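SspB protein (Streptomyces clavuligerus, PDB 6JUF) probably acts as a metal-dependent DNA-cutting component of the SspABCD-SspE defence system, which senses DNA phosphorothioation and protects the bacterium against phages. Local coordinates at residues Leu50-Lys54 and Asn55-Ala59; Ile252-Ala255 and Arg256-Asn259; Phe268-Glu272 and Ala273-Ala277. All coordinates share one frame; numbering follows the deposited sequence.

Interaction 1 (Leu50-Lys54 and Asn55-Ala59)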
ATOM      1  N   LEU B  50     -17.035   6.544  -9.251  1.00 12.28           N
ATOM      2  CA  LEU B  50     -16.002   5.595  -8.805  1.00 11.36           C
ATOM      3  C   LEU B  50     -14.721   6.370  -8.456  1.00 12.77           C
ATOM      4  O   LEU B  50     -13.774   5.818  -7.880  1.00 14.67           O
ATOM      5  CB  LEU B  50     -15.671   4.547  -9.893  1.00 11.14           C
ATOM      6  CG  LEU B  50     -16.799   3.624 -10.366  1.00 12.90           C
ATOM      7  CD1 LEU B  50     -16.460   2.994 -11.704  1.00 12.89           C
ATOM      8  CD2 LEU B  50     -17.133   2.608  -9.316  1.00 14.25           C
ATOM      9  N   GLY B  51     -14.658   7.627  -8.850  1.00 14.67           N
ATOM     10  CA  GLY B  51     -13.482   8.452  -8.673  1.00 15.39           C
ATOM     11  C   GLY B  51     -12.267   7.964  -9.426  1.00 13.74           C
ATOM     12  O   GLY B  51     -11.158   7.966  -8.881  1.00 17.34           O
ATOM     13  N   VAL B  52     -12.466   7.563 -10.662  1.00 14.54           N
ATOM     14  CA  VAL B  52     -11.380   7.126 -11.551  1.00 13.80           C
ATOM     15  C   VAL B  52     -11.546   7.799 -12.917  1.00 14.16           C
ATOM     16  O   VAL B  52     -12.620   8.331 -13.270  1.00 15.53           O
ATOM     17  CB  VAL B  52     -11.351   5.560 -11.691  1.00 12.62           C
ATOM     18  CG1 VAL B  52     -11.292   4.929 -10.292  1.00 12.37           C
ATOM     19  CG2 VAL B  52     -12.608   5.010 -12.401  1.00 14.02           C
ATOM     20  N   GLY B  53     -10.462   7.764 -13.687  1.00 15.01           N
ATOM     21  CA  GLY B  53     -10.489   8.236 -15.058  1.00 12.28           C
ATOM     22  C   GLY B  53     -11.335   7.341 -15.964  1.00 14.72           C
ATOM     23  O   GLY B  53     -11.513   6.178 -15.710  1.00 15.39           O
ATOM     24  N   LYS B  54     -11.866   7.950 -17.046  1.00 14.25           N
ATOM     25  CA  LYS B  54     -12.609   7.197 -18.037  1.00 14.84           C
ATOM     26  C   LYS B  54     -11.873   5.884 -18.497  1.00 13.97           C
ATOM     27  O   LYS B  54     -12.504   4.806 -18.600  1.00 17.04           O
ATOM     28  CB  LYS B  54     -12.998   8.178 -19.171  1.00 17.50           C
ATOM     29  CG  LYS B  54     -13.847   7.646 -20.301  1.00 22.60           C
ATOM     30  CD  LYS B  54     -15.240   7.237 -19.817  1.00 29.34           C
ATOM     31  CE  LYS B  54     -16.331   8.223 -20.209  1.00 40.14           C
ATOM     32  NZ  LYS B  54     -15.856   9.632 -20.398  1.00 45.94           N
ATOM     33  N   ASN B  55     -10.540   5.976 -18.704  1.00 13.13           N
ATOM     34  CA  ASN B  55      -9.808   4.797 -19.209  1.00 14.63           C
ATOM     35  C   ASN B  55      -9.495   3.814 -18.089  1.00 14.65           C
ATOM     36  O   ASN B  55      -8.927   2.776 -18.355  1.00 19.93           O
ATOM     37  CB  ASN B  55      -8.527   5.203 -19.937  1.00 19.67           C
ATOM     38  CG  ASN B  55      -7.574   5.938 -19.054  1.00 22.19           C
ATOM     39  OD1 ASN B  55      -7.990   6.658 -18.140  1.00 17.58           O
ATOM     40  ND2 ASN B  55      -6.294   5.761 -19.284  1.00 23.60           N
ATOM     41  N   MET B  56      -9.904   4.147 -16.861  1.00 11.02           N
ATOM     42  CA  MET B  56      -9.675   3.244 -15.693  1.00 10.09           C
ATOM     43  C   MET B  56     -10.903   2.435 -15.240  1.00  9.41           C
ATOM     44  O   MET B  56     -10.780   1.462 -14.473  1.00 10.29           O
ATOM     45  CB  MET B  56      -9.118   4.042 -14.511  1.00 12.25           C
ATOM     46  CG  MET B  56      -7.794   4.676 -14.798  1.00 12.12           C
ATOM     47  SD  MET B  56      -7.515   5.880 -13.472  1.00 15.27           S
ATOM     48  CE  MET B  56      -6.112   6.714 -14.196  1.00 16.74           C
ATOM     49  N   VAL B  57     -12.091   2.779 -15.779  1.00  8.25           N
ATOM     50  CA  VAL B  57     -13.316   2.109 -15.318  1.00  9.45           C
ATOM     51  C   VAL B  57     -13.277   0.590 -15.513  1.00  7.91           C
ATOM     52  O   VAL B  57     -13.593  -0.182 -14.613  1.00  8.99           O
ATOM     53  CB  VAL B  57     -14.582   2.744 -15.912  1.00  9.43           C
ATOM     54  CG1 VAL B  57     -15.833   1.962 -15.482  1.00 10.21           C
ATOM     55  CG2 VAL B  57     -14.689   4.258 -15.559  1.00  9.56           C
ATOM     56  N   TYR B  58     -12.947   0.172 -16.720  1.00  8.43           N
ATOM     57  CA  TYR B  58     -12.922  -1.244 -17.008  1.00  8.96           C
ATOM     58  C   TYR B  58     -11.865  -2.007 -16.193  1.00  9.97           C
ATOM     59  O   TYR B  58     -12.133  -3.084 -15.683  1.00  9.88           O
ATOM     60  CB  TYR B  58     -12.781  -1.515 -18.515  1.00 10.09           C
ATOM     61  CG  TYR B  58     -13.375  -2.835 -18.802  1.00  9.52           C
ATOM     62  CD1 TYR B  58     -14.686  -2.893 -19.202  1.00 13.04           C
ATOM     63  CD2 TYR B  58     -12.636  -4.035 -18.640  1.00 11.56           C
ATOM     64  CE1 TYR B  58     -15.289  -4.062 -19.430  1.00 12.65           C
ATOM     65  CE2 TYR B  58     -13.261  -5.270 -18.878  1.00 12.64           C
ATOM     66  CZ  TYR B  58     -14.590  -5.236 -19.277  1.00 16.84           C
ATOM     67  OH  TYR B  58     -15.226  -6.413 -19.578  1.00 36.86           O
ATOM     68  N   ALA B  59     -10.679  -1.422 -16.086  1.00  8.29           N
ATOM     69  CA  ALA B  59      -9.617  -2.056 -15.286  1.00  8.23           C
ATOM     70  C   ALA B  59     -10.087  -2.255 -13.842  1.00  8.04           C
ATOM     71  O   ALA B  59      -9.866  -3.292 -13.240  1.00  9.06           O
ATOM     72  CB  ALA B  59      -8.337  -1.236 -15.348  1.00  9.25           C
TER
HETATM   73  O   HOH W   1     -12.534   1.997 -19.146  1.00 11.46           O
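Lys54 O takes two donors: Val57 N through a weak bond of 3.5 Å, and a water 2.9 Å from Lys54 O that in turn accepts from Tyr58 N. The water thus extends the first turn of helix 57-66 by satisfying an amide at its start. One residue earlier, Gly53 O receives Met56 N at 2.8 Å, from well above the carbonyl plane and not on a lone pair. With CG anti to its own carbonyl carbon (chi1 -62°) and an extended chain beyond, Met56 carries its sulfur back to the glycine, where SD weakly accepts Gly53 N at 3.5 Å. Having no side chain suits Gly53 here, because a beta carbon would press on Asn55 OD1.

The apolar side is built from branched residues. Val57 CG2 meets Val52 CG2 at 3.9 Å, and its other methyl, CG1, meets Leu50 CD1 at 4.0 Å; both neighbours run roughly perpendicular to Val57. Trp26 of helix 24-34 touches Val52 and Met56. Asn55 lies about 5 Å, side chain to side chain, from Glu18, which binds magnesium in a structure of this protein, though no metal is bound to this chain. Gly51, with positive phi, is the C-prime residue of a Schellman motif that ends helix 46-50, and a short link then leads into the first turn of helix 57-66.

Interaction 2 (Ile252-Ala255 and Arg256-Asn259)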
ATOM      1  N   ILE B 252      -4.858 -35.008   1.267  1.00 13.61           N
ATOM      2  CA  ILE B 252      -4.053 -34.582   0.122  1.00 12.56           C
ATOM      3  C   ILE B 252      -2.581 -34.575   0.543  1.00 14.05           C
ATOM      4  O   ILE B 252      -2.245 -34.166   1.647  1.00 13.21           O
ATOM      5  CB  ILE B 252      -4.463 -33.149  -0.370  1.00 14.55           C
ATOM      6  CG1 ILE B 252      -3.592 -32.706  -1.553  1.00 15.27           C
ATOM      7  CG2 ILE B 252      -4.405 -32.151   0.761  1.00 16.49           C
ATOM      8  CD1 ILE B 252      -4.229 -31.570  -2.372  1.00 13.30           C
ATOM      9  N   SER B 253      -1.721 -35.071  -0.337  1.00 14.65           N
ATOM     10  CA  SER B 253      -0.346 -35.293   0.046  1.00 15.80           C
ATOM     11  C   SER B 253       0.408 -33.978   0.097  1.00 14.75           C
ATOM     12  O   SER B 253       0.045 -33.018  -0.615  1.00 13.22           O
ATOM     13  CB  SER B 253       0.305 -36.229  -0.987  1.00 14.89           C
ATOM     14  OG  SER B 253       0.417 -35.585  -2.256  1.00 17.22           O
ATOM     15  N   LEU B 254       1.406 -33.903   0.972  1.00 13.81           N
ATOM     16  CA  LEU B 254       2.288 -32.737   1.021  1.00 13.87           C
ATOM     17  C   LEU B 254       3.006 -32.529  -0.322  1.00 15.27           C
ATOM     18  O   LEU B 254       3.236 -31.399  -0.719  1.00 13.61           O
ATOM     19  CB  LEU B 254       3.275 -32.801   2.176  1.00 19.47           C
ATOM     20  CG  LEU B 254       2.840 -32.198   3.515  1.00 20.21           C
ATOM     21  CD1 LEU B 254       2.992 -30.663   3.426  1.00 24.02           C
ATOM     22  CD2 LEU B 254       1.403 -32.543   3.873  1.00 24.78           C
ATOM     23  N   ALA B 255       3.385 -33.606  -0.991  1.00 15.43           N
ATOM     24  CA  ALA B 255       4.065 -33.479  -2.284  1.00 16.55           C
ATOM     25  C   ALA B 255       3.193 -32.746  -3.301  1.00 16.34           C
ATOM     26  O   ALA B 255       3.707 -31.883  -4.048  1.00 15.50           O
ATOM     27  CB  ALA B 255       4.407 -34.891  -2.818  1.00 18.16           C
ATOM     28  N   ARG B 256       1.898 -33.079  -3.359  1.00 13.71           N
ATOM     29  CA  ARG B 256       0.956 -32.364  -4.250  1.00 14.02           C
ATOM     30  C   ARG B 256       0.766 -30.916  -3.808  1.00 14.13           C
ATOM     31  O   ARG B 256       0.758 -30.000  -4.649  1.00 15.31           O
ATOM     32  CB  ARG B 256      -0.393 -33.049  -4.294  1.00 15.99           C
ATOM     33  CG  ARG B 256      -0.391 -34.342  -5.139  1.00 17.60           C
ATOM     34  CD  ARG B 256      -1.746 -35.013  -5.049  1.00 18.06           C
ATOM     35  NE  ARG B 256      -2.766 -34.126  -5.613  1.00 18.76           N
ATOM     36  CZ  ARG B 256      -4.073 -34.199  -5.383  1.00 23.63           C
ATOM     37  NH1 ARG B 256      -4.584 -35.128  -4.572  1.00 22.80           N
ATOM     38  NH2 ARG B 256      -4.882 -33.308  -5.970  1.00 21.44           N
ATOM     39  N   LEU B 257       0.599 -30.692  -2.500  1.00 11.35           N
ATOM     40  CA  LEU B 257       0.507 -29.293  -2.047  1.00 12.11           C
ATOM     41  C   LEU B 257       1.719 -28.432  -2.429  1.00 10.94           C
ATOM     42  O   LEU B 257       1.563 -27.257  -2.797  1.00 12.54           O
ATOM     43  CB  LEU B 257       0.253 -29.193  -0.539  1.00 11.52           C
ATOM     44  CG  LEU B 257      -1.123 -29.690  -0.048  1.00 11.34           C
ATOM     45  CD1 LEU B 257      -1.051 -29.799   1.480  1.00 11.19           C
ATOM     46  CD2 LEU B 257      -2.273 -28.768  -0.494  1.00 10.67           C
ATOM     47  N   ALA B 258       2.913 -29.010  -2.349  1.00 13.53           N
ATOM     48  CA  ALA B 258       4.145 -28.323  -2.654  1.00 11.67           C
ATOM     49  C   ALA B 258       4.367 -28.189  -4.151  1.00 14.38           C
ATOM     50  O   ALA B 258       5.012 -27.221  -4.537  1.00 16.31           O
ATOM     51  CB  ALA B 258       5.323 -29.112  -2.053  1.00 13.13           C
ATOM     52  N   ASN B 259       3.934 -29.181  -4.962  1.00 12.92           N
ATOM     53  CA  ASN B 259       4.407 -29.232  -6.356  1.00 15.57           C
ATOM     54  C   ASN B 259       3.362 -29.146  -7.479  1.00 13.51           C
ATOM     55  O   ASN B 259       3.728 -28.877  -8.648  1.00 14.29           O
ATOM     56  CB  ASN B 259       5.213 -30.508  -6.557  1.00 15.28           C
ATOM     57  CG  ASN B 259       6.401 -30.571  -5.626  1.00 22.21           C
ATOM     58  OD1 ASN B 259       7.187 -29.666  -5.574  1.00 28.21           O
ATOM     59  ND2 ASN B 259       6.499 -31.621  -4.855  1.00 32.71           N
TER
HETATM   60  O   HOH W   2      -2.970 -37.071  -2.456  1.00 13.27           O
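A chi1 of 67° sets Ser253 OG between its own backbone N and carbonyl carbon, turned toward the start of helix 254-259, while Ile252, with CG1 anti to N (chi1 179°), sends its CD1 toward Arg256 and Leu257. Ser253 is the N-cap, placed where the first strand of what looks, by its order of helices and strands, like a winged-helix unit enters the second helix. Its OG accepts Arg256 N at 3.1 Å, and so satisfies a first-turn amide that has no preceding helical carbonyl to bond. Serine suits the post because its short hydroxyl-bearing side chain can fold back onto the amide three residues on. The regular bonding follows directly, Leu257 N donating to Ser253 O at 3.0 Å and Ala258 N to Leu254 O at 2.9 Å; Asn259 N adds a weak bond to Ala255 O near the helix end.

Ile252 belongs to strand 250-253 and is an apolar link between strand and helix. Its CD1 meets Leu257 CD2 at 3.9 Å, and Leu257, facing inward, also touches Cys238 of helix 231-243 and Leu279 of helix 272-285. The aliphatic part of Arg256 packs near the cap, Arg256 CG lying 3.2 Å from Ser253 OG. The bend at chi3 then brings the guanidinium over Ile252, while NE forms a salt bridge with Glu260, one turn further on, which would help fix the rotation of the flat group. Water joins Arg256 to the strand, accepting from both NH1 and Ser253 N while lying in the guanidinium plane, at its edge. Over one face of the same guanidinium, Ile252 CD1 sits above the centre, 4.0 Å from Arg256 CZ.

Interaction 3 (Phe268-Glu272 and Ala273-Ala277)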
ATOM      1  N   PHE B 268       2.465 -19.630  -3.728  1.00  8.96           N
ATOM      2  CA  PHE B 268       3.175 -18.815  -2.734  1.00  8.76           C
ATOM      3  C   PHE B 268       4.687 -18.926  -2.853  1.00  9.88           C
ATOM      4  O   PHE B 268       5.402 -18.235  -2.122  1.00  9.00           O
ATOM      5  CB  PHE B 268       2.736 -19.154  -1.292  1.00  7.58           C
ATOM      6  CG  PHE B 268       1.242 -18.971  -1.031  1.00  9.20           C
ATOM      7  CD1 PHE B 268       0.538 -17.895  -1.614  1.00  9.48           C
ATOM      8  CD2 PHE B 268       0.595 -19.759  -0.100  1.00  9.36           C
ATOM      9  CE1 PHE B 268      -0.813 -17.653  -1.294  1.00 10.71           C
ATOM     10  CE2 PHE B 268      -0.757 -19.529   0.229  1.00  9.49           C
ATOM     11  CZ  PHE B 268      -1.448 -18.457  -0.348  1.00  9.09           C
ATOM     12  N   ARG B 269       5.166 -19.837  -3.691  1.00 11.70           N
ATOM     13  CA  ARG B 269       6.601 -20.076  -3.903  1.00 13.28           C
ATOM     14  C   ARG B 269       7.251 -20.419  -2.560  1.00 10.83           C
ATOM     15  O   ARG B 269       8.195 -19.754  -2.105  1.00 10.88           O
ATOM     16  CB  ARG B 269       7.265 -18.920  -4.709  1.00 13.45           C
ATOM     17  CG  ARG B 269       6.774 -18.847  -6.173  1.00 13.37           C
ATOM     18  CD  ARG B 269       6.704 -20.240  -6.815  1.00 13.99           C
ATOM     19  NE  ARG B 269       6.154 -20.264  -8.192  1.00 16.47           N
ATOM     20  CZ  ARG B 269       6.900 -20.147  -9.276  1.00 14.59           C
ATOM     21  NH1 ARG B 269       8.222 -19.961  -9.133  1.00 16.88           N
ATOM     22  NH2 ARG B 269       6.335 -20.177 -10.484  1.00 15.10           N
ATOM     23  N   ILE B 270       6.666 -21.399  -1.883  1.00 11.90           N
ATOM     24  CA  ILE B 270       7.206 -21.936  -0.613  1.00 12.55           C
ATOM     25  C   ILE B 270       7.511 -23.414  -0.759  1.00 11.81           C
ATOM     26  O   ILE B 270       6.927 -24.092  -1.595  1.00 15.80           O
ATOM     27  CB  ILE B 270       6.247 -21.672   0.570  1.00 12.79           C
ATOM     28  CG1 ILE B 270       4.855 -22.301   0.278  1.00 13.71           C
ATOM     29  CG2 ILE B 270       6.218 -20.141   0.820  1.00 14.63           C
ATOM     30  CD1 ILE B 270       3.874 -22.178   1.448  1.00 16.75           C
ATOM     31  N   ARG B 271       8.477 -23.881   0.041  1.00 14.93           N
ATOM     32  CA  ARG B 271       8.930 -25.267   0.020  1.00 16.51           C
ATOM     33  C   ARG B 271       7.991 -26.218   0.761  1.00 14.77           C
ATOM     34  O   ARG B 271       7.250 -25.783   1.631  1.00 13.38           O
ATOM     35  CB  ARG B 271      10.323 -25.332   0.647  1.00 18.50           C
ATOM     36  CG  ARG B 271      11.336 -24.567  -0.176  1.00 25.60           C
ATOM     37  CD  ARG B 271      12.766 -24.928   0.180  1.00 34.70           C
ATOM     38  NE  ARG B 271      13.676 -23.796  -0.052  1.00 49.07           N
ATOM     39  CZ  ARG B 271      13.965 -23.251  -1.238  1.00 46.15           C
ATOM     40  NH1 ARG B 271      13.420 -23.706  -2.366  1.00 46.52           N
ATOM     41  NH2 ARG B 271      14.808 -22.228  -1.300  1.00 47.92           N
ATOM     42  N   GLU B 272       8.023 -27.486   0.416  1.00 16.60           N
ATOM     43  CA  GLU B 272       7.244 -28.513   1.115  1.00 16.70           C
ATOM     44  C   GLU B 272       7.421 -28.431   2.621  1.00 16.09           C
ATOM     45  O   GLU B 272       6.435 -28.617   3.328  1.00 13.04           O
ATOM     46  CB  GLU B 272       7.624 -29.926   0.624  1.00 17.98           C
ATOM     47  CG  GLU B 272       6.601 -30.978   1.003  1.00 15.86           C
ATOM     48  CD  GLU B 272       6.933 -32.324   0.400  1.00 21.71           C
ATOM     49  OE1 GLU B 272       7.093 -32.440  -0.845  1.00 24.36           O
ATOM     50  OE2 GLU B 272       7.008 -33.259   1.180  1.00 29.18           O
ATOM     51  N   ALA B 273       8.650 -28.192   3.107  1.00 15.92           N
ATOM     52  CA  ALA B 273       8.964 -28.145   4.547  1.00 17.44           C
ATOM     53  C   ALA B 273       8.178 -27.015   5.165  1.00 14.29           C
ATOM     54  O   ALA B 273       7.708 -27.116   6.304  1.00 16.13           O
ATOM     55  CB  ALA B 273      10.476 -27.923   4.809  1.00 18.06           C
ATOM     56  N   ASP B 274       8.079 -25.904   4.445  1.00 14.13           N
ATOM     57  CA  ASP B 274       7.394 -24.711   4.929  1.00 14.51           C
ATOM     58  C   ASP B 274       5.884 -24.977   5.053  1.00 12.80           C
ATOM     59  O   ASP B 274       5.222 -24.507   5.990  1.00 12.43           O
ATOM     60  CB  ASP B 274       7.584 -23.563   3.924  1.00 16.29           C
ATOM     61  CG  ASP B 274       9.028 -23.176   3.757  1.00 22.22           C
ATOM     62  OD1 ASP B 274       9.729 -23.130   4.786  1.00 20.66           O
ATOM     63  OD2 ASP B 274       9.432 -22.914   2.596  1.00 25.89           O
ATOM     64  N   ILE B 275       5.333 -25.665   4.068  1.00 11.24           N
ATOM     65  CA  ILE B 275       3.929 -26.030   4.106  1.00  8.77           C
ATOM     66  C   ILE B 275       3.696 -26.998   5.273  1.00 11.93           C
ATOM     67  O   ILE B 275       2.702 -26.892   5.986  1.00 12.20           O
ATOM     68  CB  ILE B 275       3.511 -26.657   2.780  1.00 11.67           C
ATOM     69  CG1 ILE B 275       3.597 -25.632   1.628  1.00 11.88           C
ATOM     70  CG2 ILE B 275       2.112 -27.216   2.840  1.00 13.58           C
ATOM     71  CD1 ILE B 275       3.540 -26.294   0.256  1.00 13.52           C
ATOM     72  N   ALA B 276       4.607 -27.951   5.459  1.00 10.44           N
ATOM     73  CA  ALA B 276       4.437 -28.901   6.576  1.00 13.80           C
ATOM     74  C   ALA B 276       4.452 -28.197   7.902  1.00 14.03           C
ATOM     75  O   ALA B 276       3.658 -28.512   8.794  1.00 12.41           O
ATOM     76  CB  ALA B 276       5.568 -29.932   6.530  1.00 14.76           C
ATOM     77  N   ALA B 277       5.373 -27.256   8.050  1.00 11.84           N
ATOM     78  CA  ALA B 277       5.497 -26.551   9.343  1.00 13.86           C
ATOM     79  C   ALA B 277       4.252 -25.728   9.654  1.00 14.17           C
ATOM     80  O   ALA B 277       3.787 -25.694  10.816  1.00 15.73           O
ATOM     81  CB  ALA B 277       6.738 -25.689   9.398  1.00 15.18           C
TER
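Ile270 and Ile275 form the tight, buried part of this contact: their side chains meet at about a right angle, and Ile270 CD1 presses on Ile275 CG1 at 3.5 Å, closer than usual for carbons. A chi1 of 58° places Ile270 CG1 on the helix side, and the extended chi2 carries CD1 to Ile275. These apolar, branched side chains also pack against helix 231-243, Ile270 on Ile234 and Ile275 on Cys238.

Toward solvent the contact is polar and looser. Asp274 reaches back to the backbone, OD2 accepting Arg271 N at 2.9 Å on its anti side, 21° out of the carboxylate plane. The side chains of Arg271 and Asp274 run alongside each other, yet Arg271 NE stays 5.1 Å from Asp274 OD2; the opposite charges probably attract without forming a bridge. The helix dipole would also favour a carboxylate here. Arg271 O accepts Ile275 N at 3.1 Å, and Asp274 N weakly. Asp274, the N3 residue, bonding back to the N-cap amide of Arg271 is one half of a capping box; it starts helix 272-285, by topology in the recognition-helix position of a winged-helix-like unit.

Overall arrangement
Interactions 2 and 3 are neighbours, their centres 10 Å apart, and both start a helix. Helix 254-259 packs against helix 272-285: Leu254 CD1 meets Ile275 CG2 at 3.6 Å, Ala258 CB lies 3.6 Å from Glu272 CB, and small Ala258 lets the helices approach closely. Cys238 of helix 231-243 touches both contacts, through Leu257 and Ile275; these three helices probably form the helical part of the winged-helix-like unit. Interaction 1 lies on the opposite side of the chain's centre, with centres about 41 Å from interaction 2 and 38 Å from interaction 3. It alone is close to Glu18, the magnesium ligand, whose metal is absent from this chain.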